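Local coordinates for protein FACT complex subunit SPT16 (Ashbya gossypii, PDB 6A8M) that probably acts as the histone-chaperone subunit of the FACT complex, reorganising nucleosomes during transcription, replication and DNA repair, this chain being its peptidase-like N-terminal part, at residues W256-S259 / P260-Q263; I308-D312 / E313-N317. All blocks are in the same frame, centred on the assembly; numbering follows the deposited sequence.

Both contacts are local ones within the M24 peptidase-like part of the chain, and both are attached to the same mixed sheet: interaction 1 joins two of its strands, interaction 2 leaves the end of another. Interaction 1 comes first in sequence and connects strand 254-256 to strand 261-263, each of which pairs antiparallel with strand 285-295. That strand pairs in turn with strand 298-308, whose end leads into interaction 2 and helix 312-332. Their centres lie about 25 Å apart and their nearest atoms about 10 Å apart. Interaction 1 is partly buried, about 14 Å from the chain centre, whereas interaction 2 is a surface contact at about 32 Å, where a helix starts.

Interaction 1: W256-S259 / P260-Q263; sequences WAYS and PIIQ
Pro-260, whose ring lies over the indole of Trp-256, has its carbonyl O gripped by two hydroxyls, Ser-219 OG and Ser-276 OG, both through weak hydrogen bonds. The ring contact is a CH-pi interaction: Pro-260 CG sits 3.7 Å from the centroid of the six-membered ring of Trp-256, only 12° off the ring normal. Its nearest ring atom is CH2, with Trp-256 CH2 to Pro-260 CG at 3.6 Å, so the methylene is shifted a little toward the rim. With CG anti to the carbonyl carbon (chi1 -71°) and chi2 at 109°, the indole turns a face to the proline, and the two side chains cross at about a right angle.

A second pair forms on another side of the chain. The terminal methyl of Ile-261 comes obliquely to the phenol ring, Ile-261 CD1 to Tyr-258 CE2 measuring 3.9 Å. The backbone adds no hydrogen bond between the two halves. Pro-260 N carries no hydrogen to offer Tyr-258 O, and Ser-259 O meets Ile-261 N at 3.5 Å with a poor angle.

In the M24-type fold this links strands 254-256 and 261-263, both antiparallel to strand 285-295. Helix 215-224 covers the Trp-256 and Pro-260 side, Trp-256 NE1 bonding to the backbone O of Glu-223 and Ser-259 OG to its carboxylate OE1, while Tyr-258 OH bonds to Asn-301 on strand 298-308.

Interaction 2: I308-D312 / E313-N317; sequences IDPSD and EMTDN
A capping box formed by Ser-311 and Met-314 opens helix 312-332, which follows strand 298-308 in the M24-type fold. Ser-311 holds the N-cap position: its OG accepts from Met-314 N at 3.2 Å, with an N-H...O angle of 160°. The hydroxyl can do this because OG stands between the backbone N and the carbonyl carbon (chi1 74°), facing the first turn. The return bond is weak, Ser-311 N donating to Met-314 SD over 3.6 Å, although its 157° angle is good. Here the thioether, at the end of an extended side chain, occupies the acceptor's place in the box.

Ser-311 OG is also hydrogen-bonded to Asp-406, and Glu-313 OE2 to Ser-407, so the helix start is tied to the loop after strand 394-405. Replacing Ser-311 by alanine removes the hydroxyl, which is likely to leave Met-314 N without its capping acceptor and Asp-406 OD1 without this partner.

Regular helical bonding begins at once, with Thr-315 N to Ser-311 O at 3.0 Å and Asp-316 N to Asp-312 O at 2.9 Å. Just before the cap, Pro-310 packs back on the first turn, in the positions of a hydrophobic staple. Its CG meets the Thr-315 CG2 methyl at 3.5 Å, tighter than usual carbon contact, while Pro-310 CB lies 4.0 Å from Met-314 CB. On the outer side one water bridges the turn, donating to Thr-315 OG1 at 2.7 Å and to Asp-312 OD1 at 2.9 Å.

Interaction 1: W256-S259 / P260-Q263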
loop_
_atom_site.group_PDB
_atom_site.type_symbol
_atom_site.label_atom_id
_atom_site.label_comp_id
_atom_site.label_asym_id
_atom_site.label_seq_id
_atom_site.Cartn_x
_atom_site.Cartn_y
_atom_site.Cartn_z
ATOM N N TRP A 256 -5.301 10.470 0.120
ATOM C CA TRP A 256 -3.991 10.255 -0.484
ATOM C C TRP A 256 -3.307 9.036 0.126
ATOM O O TRP A 256 -3.402 8.794 1.331
ATOM C CB TRP A 256 -3.089 11.474 -0.274
ATOM C CG TRP A 256 -3.475 12.662 -1.078
ATOM C CD1 TRP A 256 -4.023 13.829 -0.617
ATOM C CD2 TRP A 256 -3.352 12.809 -2.498
ATOM N NE1 TRP A 256 -4.231 14.693 -1.661
ATOM C CE2 TRP A 256 -3.844 14.090 -2.827
ATOM C CE3 TRP A 256 -2.881 11.985 -3.523
ATOM C CZ2 TRP A 256 -3.874 14.568 -4.134
ATOM C CZ3 TRP A 256 -2.919 12.457 -4.822
ATOM C CH2 TRP A 256 -3.399 13.741 -5.118
ATOM N N ALA A 257 -2.575 8.284 -0.711
ATOM C CA ALA A 257 -1.688 7.252 -0.178
ATOM C C ALA A 257 -0.382 7.832 0.349
ATOM O O ALA A 257 0.269 7.222 1.215
ATOM C CB ALA A 257 -1.384 6.201 -1.247
ATOM N N TYR A 258 0.014 8.983 -0.181
ATOM C CA TYR A 258 1.216 9.713 0.201
ATOM C C TYR A 258 1.061 11.109 -0.394
ATOM O O TYR A 258 0.209 11.343 -1.256
ATOM C CB TYR A 258 2.508 9.017 -0.297
ATOM C CG TYR A 258 2.596 8.878 -1.795
ATOM C CD1 TYR A 258 2.033 7.781 -2.454
ATOM C CD2 TYR A 258 3.230 9.849 -2.565
ATOM C CE1 TYR A 258 2.107 7.673 -3.836
ATOM C CE2 TYR A 258 3.317 9.743 -3.935
ATOM C CZ TYR A 258 2.750 8.651 -4.568
ATOM O OH TYR A 258 2.819 8.566 -5.937
ATOM N N SER A 259 1.887 12.034 0.071
ATOM C CA SER A 259 1.857 13.383 -0.477
ATOM C C SER A 259 2.398 13.370 -1.904
ATOM O O SER A 259 3.459 12.792 -2.150
ATOM C CB SER A 259 2.686 14.339 0.387
ATOM O OG SER A 259 2.020 14.658 1.603
ATOM N N PRO A 260 1.703 13.989 -2.859
ATOM C CA PRO A 260 2.167 13.981 -4.252
ATOM C C PRO A 260 3.586 14.517 -4.380
ATOM O O PRO A 260 3.991 15.422 -3.660
ATOM C CB PRO A 260 1.175 14.907 -4.962
ATOM C CG PRO A 260 -0.077 14.852 -4.112
ATOM C CD PRO A 260 0.401 14.660 -2.687
ATOM N N ILE A 261 4.333 13.945 -5.322
ATOM C CA ILE A 261 5.747 14.235 -5.496
ATOM C C ILE A 261 5.931 14.874 -6.864
ATOM O O ILE A 261 5.548 14.282 -7.883
ATOM C CB ILE A 261 6.611 12.969 -5.396
ATOM C CG1 ILE A 261 6.444 12.293 -4.024
ATOM C CG2 ILE A 261 8.080 13.317 -5.670
ATOM C CD1 ILE A 261 7.010 10.866 -3.955
ATOM N N ILE A 262 6.527 16.061 -6.890
ATOM C CA ILE A 262 6.993 16.707 -8.110
ATOM C C ILE A 262 8.484 16.994 -7.948
ATOM O O ILE A 262 8.918 17.481 -6.896
ATOM C CB ILE A 262 6.211 18.000 -8.406
ATOM C CG1 ILE A 262 4.720 17.676 -8.600
ATOM C CG2 ILE A 262 6.762 18.758 -9.635
ATOM C CD1 ILE A 262 3.873 18.933 -8.740
ATOM N N GLN A 263 9.267 16.641 -8.968
ATOM C CA GLN A 263 10.699 16.950 -9.024
ATOM C C GLN A 263 10.997 17.422 -10.438
ATOM O O GLN A 263 10.962 16.623 -11.380
ATOM C CB GLN A 263 11.558 15.727 -8.669
ATOM C CG GLN A 263 11.323 15.208 -7.267
ATOM C CD GLN A 263 12.100 13.946 -6.985
ATOM O OE1 GLN A 263 12.775 13.403 -7.868
ATOM N NE2 GLN A 263 12.002 13.460 -5.760
#

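Interaction 2: I308-D312 / E313-N317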
loop_
_atom_site.group_PDB
_atom_site.type_symbol
_atom_site.label_atom_id
_atom_site.label_comp_id
_atom_site.label_asym_id
_atom_site.label_seq_id
_atom_site.Cartn_x
_atom_site.Cartn_y
_atom_site.Cartn_z
ATOM N N ILE A 308 9.429 19.200 -21.430
ATOM C CA ILE A 308 9.293 20.589 -21.867
ATOM C C ILE A 308 10.448 20.872 -22.807
ATOM O O ILE A 308 11.602 20.925 -22.367
ATOM C CB ILE A 308 9.326 21.577 -20.696
ATOM C CG1 ILE A 308 8.403 21.112 -19.555
ATOM C CG2 ILE A 308 9.053 22.994 -21.205
ATOM C CD1 ILE A 308 6.986 20.861 -19.964
ATOM N N ASP A 309 10.147 21.085 -24.089
ATOM C CA ASP A 309 11.164 21.310 -25.106
ATOM C C ASP A 309 12.309 20.302 -24.967
ATOM O O ASP A 309 13.479 20.689 -24.899
ATOM C CB ASP A 309 11.691 22.736 -25.018
ATOM C CG ASP A 309 10.654 23.761 -25.424
ATOM O OD1 ASP A 309 10.038 23.569 -26.486
ATOM O OD2 ASP A 309 10.452 24.754 -24.691
ATOM N N PRO A 310 12.002 19.010 -24.903
ATOM C CA PRO A 310 13.039 18.011 -24.614
ATOM C C PRO A 310 14.085 17.915 -25.718
ATOM O O PRO A 310 13.801 18.139 -26.896
ATOM C CB PRO A 310 12.241 16.707 -24.518
ATOM C CG PRO A 310 11.094 16.942 -25.454
ATOM C CD PRO A 310 10.706 18.374 -25.207
ATOM N N SER A 311 15.302 17.540 -25.322
ATOM C CA SER A 311 16.326 17.191 -26.302
ATOM C C SER A 311 16.018 15.845 -26.958
ATOM O O SER A 311 15.194 15.065 -26.477
ATOM C CB SER A 311 17.688 17.093 -25.639
ATOM O OG SER A 311 17.726 15.894 -24.885
ATOM N N ASP A 312 16.718 15.558 -28.067
ATOM C CA ASP A 312 16.503 14.286 -28.758
ATOM C C ASP A 312 16.867 13.103 -27.873
ATOM O O ASP A 312 16.220 12.050 -27.937
ATOM C CB ASP A 312 17.308 14.223 -30.059
ATOM C CG ASP A 312 16.790 15.169 -31.121
ATOM O OD1 ASP A 312 15.596 15.543 -31.067
ATOM O OD2 ASP A 312 17.580 15.519 -32.026
ATOM N N GLU A 313 17.914 13.237 -27.048
ATOM C CA GLU A 313 18.232 12.116 -26.169
ATOM C C GLU A 313 17.139 11.903 -25.129
ATOM O O GLU A 313 16.837 10.755 -24.771
ATOM C CB GLU A 313 19.594 12.330 -25.504
ATOM C CG GLU A 313 20.752 12.222 -26.494
ATOM C CD GLU A 313 22.083 12.620 -25.904
ATOM O OE1 GLU A 313 22.144 12.852 -24.675
ATOM O OE2 GLU A 313 23.067 12.703 -26.682
ATOM N N MET A 314 16.512 12.983 -24.655
ATOM C CA MET A 314 15.416 12.824 -23.707
ATOM C C MET A 314 14.235 12.106 -24.341
ATOM O O MET A 314 13.657 11.197 -23.729
ATOM C CB MET A 314 14.980 14.181 -23.166
ATOM C CG MET A 314 16.014 14.844 -22.315
ATOM S SD MET A 314 15.517 16.513 -21.904
ATOM C CE MET A 314 17.074 17.157 -21.310
ATOM N N THR A 315 13.869 12.475 -25.573
ATOM C CA THR A 315 12.707 11.831 -26.189
ATOM C C THR A 315 13.011 10.387 -26.541
ATOM O O THR A 315 12.158 9.517 -26.381
ATOM C CB THR A 315 12.234 12.588 -27.435
ATOM O OG1 THR A 315 13.192 12.464 -28.505
ATOM C CG2 THR A 315 11.982 14.034 -27.097
ATOM N N ASP A 316 14.232 10.110 -26.990
ATOM C CA ASP A 316 14.595 8.732 -27.307
ATOM C C ASP A 316 14.548 7.862 -26.054
ATOM O O ASP A 316 14.053 6.728 -26.085
ATOM C CB ASP A 316 15.985 8.697 -27.948
ATOM C CG ASP A 316 16.005 9.271 -29.365
ATOM O OD1 ASP A 316 14.923 9.535 -29.929
ATOM O OD2 ASP A 316 17.120 9.448 -29.917
ATOM N N ASN A 317 15.053 8.381 -24.937
ATOM C CA ASN A 317 15.058 7.583 -23.720
ATOM C C ASN A 317 13.675 7.494 -23.103
ATOM O O ASN A 317 13.356 6.480 -22.479
ATOM C CB ASN A 317 16.078 8.138 -22.738
ATOM C CG ASN A 317 17.500 7.879 -23.206
ATOM O OD1 ASN A 317 17.743 6.938 -23.976
ATOM N ND2 ASN A 317 18.432 8.731 -22.797
HETATM O O HOH W 1 13.058 14.519 -30.242
#